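Local atomic coordinates of oxidoreductase, short chain dehydrogenase/reductase family protein (Bifidobacterium adolescentis L2-32, PDB entry 6OW4), a protein that acts as an NADH-dependent 20beta-hydroxysteroid dehydrogenase, interconverting a ketone and an alcohol at C20 of steroids. Residues G120-A125 against H164-E169; C100-T105 against Y157-I162; A187-G192 against M250-P255. All blocks are in the same frame, centred on the assembly; numbering follows the deposited sequence.

Contact 1 (G120-A125 against H164-E169); sequences GTVDFA and HEIMRE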
loop_
_atom_site.group_PDB
_atom_site.type_symbol
_atom_site.label_atom_id
_atom_site.label_comp_id
_atom_site.label_asym_id
_atom_site.label_seq_id
_atom_site.Cartn_x
_atom_site.Cartn_y
_atom_site.Cartn_z
ATOM N N GLY F 120 29.095 0.569 25.551
ATOM C CA GLY F 120 28.585 1.605 26.470
ATOM C C GLY F 120 27.068 1.662 26.463
ATOM O O GLY F 120 26.471 1.572 27.551
ATOM N N THR F 121 26.468 1.811 25.277
ATOM C CA THR F 121 24.996 1.858 25.063
ATOM C C THR F 121 24.677 1.583 23.589
ATOM O O THR F 121 25.622 1.323 22.816
ATOM C CB THR F 121 24.407 3.201 25.519
ATOM O OG1 THR F 121 22.984 3.107 25.430
ATOM C CG2 THR F 121 24.892 4.379 24.700
ATOM N N VAL F 122 23.390 1.644 23.232
ATOM C CA VAL F 122 22.869 1.441 21.847
ATOM C C VAL F 122 21.926 2.604 21.514
ATOM O O VAL F 122 20.815 2.643 22.079
ATOM C CB VAL F 122 22.178 0.068 21.714
ATOM C CG1 VAL F 122 21.403 -0.071 20.412
ATOM C CG2 VAL F 122 23.176 -1.072 21.856
ATOM N N ASP F 123 22.381 3.521 20.651
ATOM C CA ASP F 123 21.595 4.657 20.096
ATOM C C ASP F 123 20.893 4.207 18.810
ATOM O O ASP F 123 19.806 4.733 18.522
ATOM C CB ASP F 123 22.483 5.868 19.798
ATOM C CG ASP F 123 23.146 6.472 21.022
ATOM O OD1 ASP F 123 22.433 7.112 21.821
ATOM O OD2 ASP F 123 24.372 6.296 21.169
ATOM N N PHE F 124 21.504 3.292 18.055
ATOM C CA PHE F 124 20.956 2.744 16.788
ATOM C C PHE F 124 21.240 1.241 16.698
ATOM O O PHE F 124 22.185 0.758 17.346
ATOM C CB PHE F 124 21.559 3.472 15.585
ATOM C CG PHE F 124 23.044 3.268 15.425
ATOM C CD1 PHE F 124 23.539 2.209 14.677
ATOM C CD2 PHE F 124 23.947 4.124 16.036
ATOM C CE1 PHE F 124 24.905 2.018 14.540
ATOM C CE2 PHE F 124 25.313 3.933 15.893
ATOM C CZ PHE F 124 25.790 2.881 15.146
ATOM N N ALA F 125 20.442 0.534 15.899
ATOM C CA ALA F 125 20.607 -0.903 15.583
ATOM C C ALA F 125 20.193 -1.140 14.130
ATOM O O ALA F 125 19.052 -0.787 13.776
ATOM C CB ALA F 125 19.797 -1.741 16.541
ATOM N N HIS F 164 16.019 -2.034 21.643
ATOM C CA HIS F 164 15.067 -1.064 22.254
ATOM C C HIS F 164 14.918 -1.343 23.756
ATOM O O HIS F 164 14.468 -0.428 24.474
ATOM C CB HIS F 164 13.733 -1.030 21.486
ATOM C CG HIS F 164 12.876 -2.243 21.621
ATOM N ND1 HIS F 164 12.259 -2.586 22.807
ATOM C CD2 HIS F 164 12.486 -3.163 20.713
ATOM C CE1 HIS F 164 11.549 -3.681 22.631
ATOM N NE2 HIS F 164 11.670 -4.055 21.353
ATOM N N GLU F 165 15.294 -2.542 24.215
ATOM C CA GLU F 165 15.392 -2.885 25.662
ATOM C C GLU F 165 16.490 -2.028 26.306
ATOM O O GLU F 165 16.202 -1.381 27.332
ATOM C CB GLU F 165 15.674 -4.377 25.860
ATOM C CG GLU F 165 14.417 -5.229 25.928
ATOM C CD GLU F 165 14.652 -6.731 25.985
ATOM O OE1 GLU F 165 15.825 -7.151 25.961
ATOM O OE2 GLU F 165 13.657 -7.479 26.055
ATOM N N ILE F 166 17.691 -2.028 25.720
ATOM C CA ILE F 166 18.877 -1.252 26.195
ATOM C C ILE F 166 18.509 0.235 26.259
ATOM O O ILE F 166 18.815 0.874 27.283
ATOM C CB ILE F 166 20.103 -1.501 25.290
ATOM C CG1 ILE F 166 20.659 -2.917 25.469
ATOM C CG2 ILE F 166 21.180 -0.449 25.523
ATOM C CD1 ILE F 166 21.496 -3.408 24.306
ATOM N N MET F 167 17.880 0.751 25.196
ATOM C CA MET F 167 17.539 2.188 25.020
ATOM C C MET F 167 16.676 2.666 26.191
ATOM O O MET F 167 17.044 3.677 26.820
ATOM C CB MET F 167 16.784 2.409 23.707
ATOM C CG MET F 167 17.671 2.303 22.484
ATOM S SD MET F 167 16.722 2.213 20.950
ATOM C CE MET F 167 18.034 1.927 19.763
ATOM N N ARG F 168 15.572 1.965 26.463
ATOM C CA ARG F 168 14.611 2.310 27.545
ATOM C C ARG F 168 15.290 2.130 28.907
ATOM O O ARG F 168 15.136 3.024 29.763
ATOM C CB ARG F 168 13.351 1.450 27.424
ATOM C CG ARG F 168 12.519 1.757 26.187
ATOM C CD ARG F 168 11.290 0.877 26.118
ATOM N NE ARG F 168 11.634 -0.505 25.815
ATOM C CZ ARG F 168 10.816 -1.542 25.965
ATOM N NH1 ARG F 168 9.587 -1.368 26.425
ATOM N NH2 ARG F 168 11.234 -2.757 25.655
ATOM N N GLU F 169 16.026 1.028 29.085
ATOM C CA GLU F 169 16.775 0.701 30.331
ATOM C C GLU F 169 17.822 1.786 30.609
ATOM O O GLU F 169 18.066 2.067 31.799
ATOM C CB GLU F 169 17.427 -0.678 30.222
ATOM C CG GLU F 169 16.444 -1.821 30.408
ATOM C CD GLU F 169 16.957 -3.189 29.994
ATOM O OE1 GLU F 169 18.181 -3.327 29.801
ATOM O OE2 GLU F 169 16.132 -4.114 29.860
#
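Thr121 OG1 lies against Ile166 CG2 at 4.0 Å and is hydrogen-bonded to two imidazoles, His170 ND1 and His172 NE2. These two histidines follow closely on the helical residues 164-169, so the hydroxyl is held at the end of that helix.

Next to this polar corner the contact is apolar. The two methyls of Val122 divide the work. Val122 CG2 meets Ile166 CD1 at 3.8 Å. Val122 CG1 lies 4.0 Å from the terminal methyl, Met167 CE. In both pairs the side chains cross at about a right angle. Met167 leaves the helix sidelong, but its chain is extended beyond CG and carries CE to the other backbone. There Met167 CE lies 3.5 Å from Asp123 O. Met167 CG is still closer to Val122 O, at 3.2 Å, which is tight packing. Val122 N and Val122 O are buried here without a polar partner in the model. Asp123 points its carboxylate the other way, to Lys43 N.

On the far side of the helix Arg168 NE bonds back to His164 O at 3.1 Å, coming in from above the carbonyl plane. Arg168 NH2 forms a salt bridge with Asp139 of the second subunit.

Val122 also packs on Phe45 of strand 42-47, and Ile166 on Val116 of helix 105-119. The end of helix 142-170 thus covers residues 121-123, the lead-in to strand 124-127. This is part of the beta-alpha-beta crossover from strand 124-127 to the parallel strand 174-179 in a Rossmann fold.

Contact 2 (C100-T105 against Y157-I162); sequences CDVTDT and YRTGRI. With NAD (nicotinamide-adenine-dinucleotide), chain N.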
loop_
_atom_site.group_PDB
_atom_site.type_symbol
_atom_site.label_atom_id
_atom_site.label_comp_id
_atom_site.label_asym_id
_atom_site.label_seq_id
_atom_site.Cartn_x
_atom_site.Cartn_y
_atom_site.Cartn_z
ATOM N N CYS F 100 27.256 -13.600 17.447
ATOM C CA CYS F 100 25.960 -14.036 18.032
ATOM C C CYS F 100 25.088 -14.686 16.953
ATOM O O CYS F 100 24.636 -13.970 16.041
ATOM C CB CYS F 100 25.218 -12.867 18.667
ATOM S SG CYS F 100 23.522 -13.278 19.159
ATOM N N ASP F 101 24.873 -15.998 17.060
ATOM C CA ASP F 101 23.813 -16.729 16.317
ATOM C C ASP F 101 22.460 -16.228 16.838
ATOM O O ASP F 101 22.157 -16.470 18.021
ATOM C CB ASP F 101 23.996 -18.242 16.458
ATOM C CG ASP F 101 22.855 -19.059 15.878
ATOM O OD1 ASP F 101 21.815 -19.166 16.555
ATOM O OD2 ASP F 101 23.017 -19.581 14.759
ATOM N N VAL F 102 21.689 -15.547 15.987
ATOM C CA VAL F 102 20.448 -14.806 16.372
ATOM C C VAL F 102 19.300 -15.795 16.618
ATOM O O VAL F 102 18.283 -15.365 17.196
ATOM C CB VAL F 102 20.064 -13.742 15.322
ATOM C CG1 VAL F 102 21.192 -12.744 15.099
ATOM C CG2 VAL F 102 19.622 -14.353 14.000
ATOM N N THR F 103 19.445 -17.058 16.194
ATOM C CA THR F 103 18.460 -18.149 16.439
ATOM C C THR F 103 18.695 -18.767 17.826
ATOM O O THR F 103 17.796 -19.489 18.302
ATOM C CB THR F 103 18.506 -19.214 15.336
ATOM O OG1 THR F 103 19.802 -19.811 15.328
ATOM C CG2 THR F 103 18.203 -18.654 13.964
ATOM N N ASP F 104 19.852 -18.496 18.443
ATOM C CA ASP F 104 20.221 -18.967 19.805
ATOM C C ASP F 104 19.966 -17.836 20.811
ATOM O O ASP F 104 20.713 -16.837 20.777
ATOM C CB ASP F 104 21.679 -19.436 19.837
ATOM C CG ASP F 104 22.049 -20.232 21.077
ATOM O OD1 ASP F 104 21.374 -20.062 22.109
ATOM O OD2 ASP F 104 23.007 -21.019 20.994
ATOM N N THR F 105 18.968 -18.008 21.686
ATOM C CA THR F 105 18.529 -17.004 22.697
ATOM C C THR F 105 19.670 -16.728 23.683
ATOM O O THR F 105 19.818 -15.561 24.094
ATOM C CB THR F 105 17.274 -17.465 23.452
ATOM O OG1 THR F 105 17.618 -18.612 24.228
ATOM C CG2 THR F 105 16.110 -17.799 22.544
ATOM N N TYR F 157 13.512 -10.237 15.358
ATOM C CA TYR F 157 12.667 -9.875 16.528
ATOM C C TYR F 157 13.535 -9.794 17.789
ATOM O O TYR F 157 13.530 -8.742 18.449
ATOM C CB TYR F 157 11.525 -10.879 16.716
ATOM C CG TYR F 157 11.114 -11.093 18.151
ATOM C CD1 TYR F 157 10.403 -10.126 18.845
ATOM C CD2 TYR F 157 11.452 -12.258 18.822
ATOM C CE1 TYR F 157 10.033 -10.313 20.168
ATOM C CE2 TYR F 157 11.090 -12.460 20.143
ATOM C CZ TYR F 157 10.375 -11.486 20.818
ATOM O OH TYR F 157 10.022 -11.688 22.121
ATOM N N ARG F 158 14.246 -10.882 18.103
ATOM C CA ARG F 158 15.130 -11.014 19.296
ATOM C C ARG F 158 16.176 -9.898 19.300
ATOM O O ARG F 158 16.315 -9.219 20.336
ATOM C CB ARG F 158 15.834 -12.374 19.304
ATOM C CG ARG F 158 15.166 -13.401 20.202
ATOM C CD ARG F 158 15.983 -14.670 20.314
ATOM N NE ARG F 158 15.908 -15.473 19.102
ATOM C CZ ARG F 158 14.880 -16.246 18.756
ATOM N NH1 ARG F 158 13.806 -16.334 19.526
ATOM N NH2 ARG F 158 14.929 -16.932 17.628
ATOM N N THR F 159 16.889 -9.738 18.183
ATOM C CA THR F 159 17.985 -8.752 18.004
ATOM C C THR F 159 17.405 -7.335 18.082
ATOM O O THR F 159 18.059 -6.464 18.688
ATOM C CB THR F 159 18.731 -8.987 16.684
ATOM O OG1 THR F 159 18.758 -10.383 16.390
ATOM C CG2 THR F 159 20.150 -8.467 16.733
ATOM N N GLY F 160 16.232 -7.119 17.480
ATOM C CA GLY F 160 15.474 -5.857 17.572
ATOM C C GLY F 160 15.045 -5.567 19.001
ATOM O O GLY F 160 15.103 -4.392 19.401
ATOM N N ARG F 161 14.647 -6.600 19.749
ATOM C CA ARG F 161 14.094 -6.473 21.125
ATOM C C ARG F 161 15.184 -5.968 22.080
ATOM O O ARG F 161 14.914 -5.000 22.821
ATOM C CB ARG F 161 13.511 -7.804 21.613
ATOM C CG ARG F 161 12.612 -7.671 22.835
ATOM C CD ARG F 161 12.305 -9.000 23.501
ATOM N NE ARG F 161 13.527 -9.710 23.865
ATOM C CZ ARG F 161 13.840 -10.957 23.509
ATOM N NH1 ARG F 161 13.011 -11.689 22.783
ATOM N NH2 ARG F 161 14.989 -11.478 23.900
ATOM N N ILE F 162 16.368 -6.590 22.060
ATOM C CA ILE F 162 17.499 -6.242 22.975
ATOM C C ILE F 162 17.950 -4.803 22.694
ATOM O O ILE F 162 18.398 -4.137 23.644
ATOM C CB ILE F 162 18.663 -7.254 22.881
ATOM C CG1 ILE F 162 19.321 -7.285 21.497
ATOM C CG2 ILE F 162 18.202 -8.638 23.314
ATOM C CD1 ILE F 162 20.707 -7.888 21.498
HETATM P PA NAD N . 24.728 -11.889 2.969
HETATM O O1A NAD N . 24.260 -13.305 2.900
HETATM O O2A NAD N . 26.262 -11.844 2.910
HETATM O O5B NAD N . 24.252 -11.182 4.313
HETATM C C5B NAD N . 23.513 -11.907 5.296
HETATM C C4B NAD N . 24.368 -11.950 6.595
HETATM O O4B NAD N . 23.421 -12.401 7.757
HETATM C C3B NAD N . 25.318 -12.786 6.527
HETATM O O3B NAD N . 26.610 -12.185 6.900
HETATM C C2B NAD N . 24.960 -14.005 7.599
HETATM O O2B NAD N . 26.187 -14.541 8.178
HETATM C C1B NAD N . 24.222 -13.481 8.494
HETATM N N9A NAD N . 23.296 -14.521 9.049
HETATM C C8A NAD N . 22.392 -15.409 8.574
HETATM N N7A NAD N . 21.883 -16.097 9.627
HETATM C C5A NAD N . 22.474 -15.635 10.748
HETATM C C6A NAD N . 22.314 -15.996 12.093
HETATM N N6A NAD N . 21.520 -16.939 12.810
HETATM N N1A NAD N . 23.036 -15.368 13.050
HETATM C C2A NAD N . 23.927 -14.378 12.710
HETATM N N3A NAD N . 24.087 -14.018 11.377
HETATM C C4A NAD N . 23.354 -14.654 10.403
HETATM O O3 NAD N . 24.103 -11.064 1.689
HETATM P PN NAD N . 23.467 -9.587 1.799
HETATM O O1N NAD N . 23.096 -9.128 0.417
HETATM O O2N NAD N . 24.501 -8.636 2.405
HETATM O O5D NAD N . 22.144 -9.654 2.687
HETATM C C5D NAD N . 22.002 -8.859 3.855
HETATM C C4D NAD N . 20.494 -8.659 4.160
HETATM O O4D NAD N . 19.932 -8.001 3.184
HETATM C C3D NAD N . 19.777 -9.993 4.252
HETATM O O3D NAD N . 18.924 -9.988 5.324
HETATM C C2D NAD N . 18.983 -10.096 2.915
HETATM O O2D NAD N . 17.798 -10.967 3.147
HETATM C C1D NAD N . 18.676 -8.873 2.648
HETATM N N1N NAD N . 18.478 -8.583 1.224
HETATM C C2N NAD N . 19.548 -8.606 0.339
HETATM C C3N NAD N . 19.347 -8.324 -1.022
HETATM C C7N NAD N . 20.526 -8.355 -2.024
HETATM O O7N NAD N . 20.319 -8.639 -3.189
HETATM N N7N NAD N . 21.852 -8.052 -1.609
HETATM C C4N NAD N . 18.080 -8.016 -1.480
HETATM C C5N NAD N . 17.010 -7.986 -0.599
HETATM C C6N NAD N . 17.220 -8.264 0.758
#
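The Arg158 side chain runs extended through chi2 and then bends at chi3 (-74°), which turns its NE toward Val102 O. The bond that results is 3.0 Å from Arg158 NE to Val102 O and essentially straight, at 179°. The oxygen lies at the edge of the guanidinium, in its plane, and NE in turn lies in the carbonyl plane. Thr105 CG2 rests on Arg158 CD at 3.8 Å. The outer nitrogen Arg158 NH1 forms a salt bridge with Glu142 of the second subunit, so this arginine ties the turn to the subunit interface.

Residues 101-104 form a type I turn in the loop after the third strand of the Rossmann fold, where short-chain dehydrogenases receive the adenine of the cofactor. Val102 N donates to N1A of NAD at 3.2 Å. Its side chain serves both neighbours. Val102 CG2 is 3.4 Å from N6A of NAD, while Val102 CG1 lies 3.6 Å from Thr159 OG1. That hydroxyl is itself bonded to Gly155 O within the helix. Asp101 OD2 approaches the amino group N6A of NAD to 3.6 Å. Behind the turn, Cys100 packs on helix 105-119.

Contact 3 (A187-G192 against M250-P255); sequences ANYMMG and MLEVVP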
loop_
_atom_site.group_PDB
_atom_site.type_symbol
_atom_site.label_atom_id
_atom_site.label_comp_id
_atom_site.label_asym_id
_atom_site.label_seq_id
_atom_site.Cartn_x
_atom_site.Cartn_y
_atom_site.Cartn_z
ATOM N N ALA F 187 6.250 -10.868 -5.284
ATOM C CA ALA F 187 6.943 -12.095 -5.737
ATOM C C ALA F 187 7.901 -11.699 -6.865
ATOM O O ALA F 187 7.412 -11.222 -7.912
ATOM C CB ALA F 187 5.949 -13.139 -6.184
ATOM N N ASN F 188 9.211 -11.847 -6.640
ATOM C CA ASN F 188 10.276 -11.420 -7.587
ATOM C C ASN F 188 10.024 -12.088 -8.943
ATOM O O ASN F 188 9.950 -13.330 -8.987
ATOM C CB ASN F 188 11.682 -11.734 -7.067
ATOM C CG ASN F 188 12.001 -11.068 -5.745
ATOM O OD1 ASN F 188 11.107 -10.585 -5.051
ATOM N ND2 ASN F 188 13.273 -11.044 -5.383
ATOM N N TYR F 189 9.886 -11.280 -9.998
ATOM C CA TYR F 189 9.528 -11.714 -11.373
ATOM C C TYR F 189 10.776 -12.251 -12.088
ATOM O O TYR F 189 11.830 -11.586 -12.031
ATOM C CB TYR F 189 8.901 -10.546 -12.139
ATOM C CG TYR F 189 8.804 -10.749 -13.629
ATOM C CD1 TYR F 189 7.720 -11.402 -14.192
ATOM C CD2 TYR F 189 9.801 -10.292 -14.476
ATOM C CE1 TYR F 189 7.626 -11.595 -15.561
ATOM C CE2 TYR F 189 9.723 -10.474 -15.847
ATOM C CZ TYR F 189 8.631 -11.129 -16.390
ATOM O OH TYR F 189 8.550 -11.313 -17.738
ATOM N N MET F 190 10.649 -13.414 -12.741
ATOM C CA MET F 190 11.697 -14.024 -13.607
ATOM C C MET F 190 11.034 -14.725 -14.800
ATOM O O MET F 190 10.804 -15.949 -14.717
ATOM C CB MET F 190 12.555 -15.031 -12.833
ATOM C CG MET F 190 13.619 -14.386 -11.962
ATOM S SD MET F 190 14.871 -13.484 -12.911
ATOM C CE MET F 190 15.865 -14.838 -13.533
ATOM N N MET F 191 10.733 -13.957 -15.853
ATOM C CA MET F 191 10.303 -14.448 -17.192
ATOM C C MET F 191 9.104 -15.399 -17.055
ATOM O O MET F 191 9.235 -16.581 -17.437
ATOM C CB MET F 191 11.463 -15.161 -17.897
ATOM C CG MET F 191 12.665 -14.266 -18.137
ATOM S SD MET F 191 14.085 -15.167 -18.811
ATOM C CE MET F 191 13.463 -15.606 -20.433
ATOM N N GLY F 192 7.986 -14.894 -16.524
ATOM C CA GLY F 192 6.701 -15.616 -16.420
ATOM C C GLY F 192 6.463 -16.180 -15.029
ATOM O O GLY F 192 5.317 -16.073 -14.542
ATOM N N MET F 250 17.497 -10.522 -15.322
ATOM C CA MET F 250 17.003 -10.101 -13.980
ATOM C C MET F 250 16.633 -8.612 -13.985
ATOM O O MET F 250 15.683 -8.249 -13.266
ATOM C CB MET F 250 18.063 -10.339 -12.901
ATOM C CG MET F 250 18.266 -11.797 -12.557
ATOM S SD MET F 250 19.735 -12.050 -11.531
ATOM C CE MET F 250 19.065 -11.697 -9.906
ATOM N N LEU F 251 17.360 -7.786 -14.749
ATOM C CA LEU F 251 17.217 -6.303 -14.761
ATOM C C LEU F 251 16.225 -5.858 -15.846
ATOM O O LEU F 251 16.118 -4.635 -16.072
ATOM C CB LEU F 251 18.596 -5.672 -14.975
ATOM C CG LEU F 251 19.660 -6.041 -13.941
ATOM C CD1 LEU F 251 20.990 -5.400 -14.295
ATOM C CD2 LEU F 251 19.231 -5.638 -12.540
ATOM N N GLU F 252 15.529 -6.806 -16.486
ATOM C CA GLU F 252 14.347 -6.554 -17.356
ATOM C C GLU F 252 13.449 -5.497 -16.703
ATOM O O GLU F 252 13.148 -4.475 -17.358
ATOM C CB GLU F 252 13.533 -7.836 -17.548
ATOM C CG GLU F 252 13.909 -8.647 -18.775
ATOM C CD GLU F 252 12.974 -9.818 -19.039
ATOM O OE1 GLU F 252 11.743 -9.596 -19.055
ATOM O OE2 GLU F 252 13.472 -10.949 -19.210
ATOM N N VAL F 253 13.071 -5.742 -15.444
ATOM C CA VAL F 253 11.987 -5.026 -14.708
ATOM C C VAL F 253 12.598 -4.019 -13.722
ATOM O O VAL F 253 11.888 -3.623 -12.781
ATOM C CB VAL F 253 11.054 -6.030 -13.998
ATOM C CG1 VAL F 253 10.231 -6.829 -14.995
ATOM C CG2 VAL F 253 11.812 -6.968 -13.068
ATOM N N VAL F 254 13.857 -3.619 -13.933
ATOM C CA VAL F 254 14.534 -2.523 -13.176
ATOM C C VAL F 254 14.838 -1.397 -14.163
ATOM O O VAL F 254 15.776 -1.500 -14.949
ATOM C CB VAL F 254 15.809 -3.015 -12.462
ATOM C CG1 VAL F 254 16.456 -1.912 -11.635
ATOM C CG2 VAL F 254 15.534 -4.230 -11.591
ATOM N N PRO F 255 14.041 -0.303 -14.165
ATOM C CA PRO F 255 14.249 0.815 -15.087
ATOM C C PRO F 255 15.701 1.306 -15.200
ATOM O O PRO F 255 16.109 1.639 -16.296
ATOM C CB PRO F 255 13.378 1.926 -14.484
ATOM C CG PRO F 255 12.247 1.182 -13.811
ATOM C CD PRO F 255 12.875 -0.095 -13.292
#
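Met250 ends helix 244-250 and meets Met190 through its CG, which lies 3.8 Å from Met190 SD. The Met190 chain is bent at chi2 and chi3, and this folding brings its sulfur and CE back over Met250.

Glu252 comes next, pointing at the other segment. Glu252 OE1 lies at the edge of the Tyr189 ring, in plane, 3.9 Å from Tyr189 OH. Carboxylate and ring are turned 77° apart. The other oxygen, Glu252 OE2, rests 3.6 Å from Met191 CG. Glu252 of the third subunit is close to this carboxylate, and two like charges so near would probably favour a proton on one of them.

Val253 then brings CG1 to 3.5 Å from Tyr189 CD2. With CG anti to its backbone N (chi1 166°), the tyrosine ring reaches across to both Glu252 and Val253. Met191 N lies over one face of the ring, offset toward the rim. Phe294 of the third subunit stacks with it edge-to-face. Replacing Tyr189 with an alanine would probably open a gap beside Val253 and leave Phe294 of the third subunit without its aromatic mate.

The Met250 side chain is about 7 Å from NAD, and this region usually borders the substrate pocket in short-chain dehydrogenases. Outside the central sheet, the short antiparallel hairpin of strands 189-190 and 193-194 packs on the loop between helices 244-250 and 262-273.

Contacts 1 and 2 are buried and share helix 142-170, using adjoining parts of it; the contact centres are 14 Å apart. Their segments alternate along the chain, and both touch the second subunit. Contact 1 is an apolar join between helix and sheet. Contact 2, at the cofactor end, is carried largely by a charged side chain and a backbone carbonyl, and its loop also holds the adenine. Contact 3 is only partly buried, follows them in the chain and is 33 Å or more from either, centre to centre. It joins a hairpin to a loop at the periphery. Methionine, valine and aromatic contacts there mix with a carboxylate, beside the third subunit.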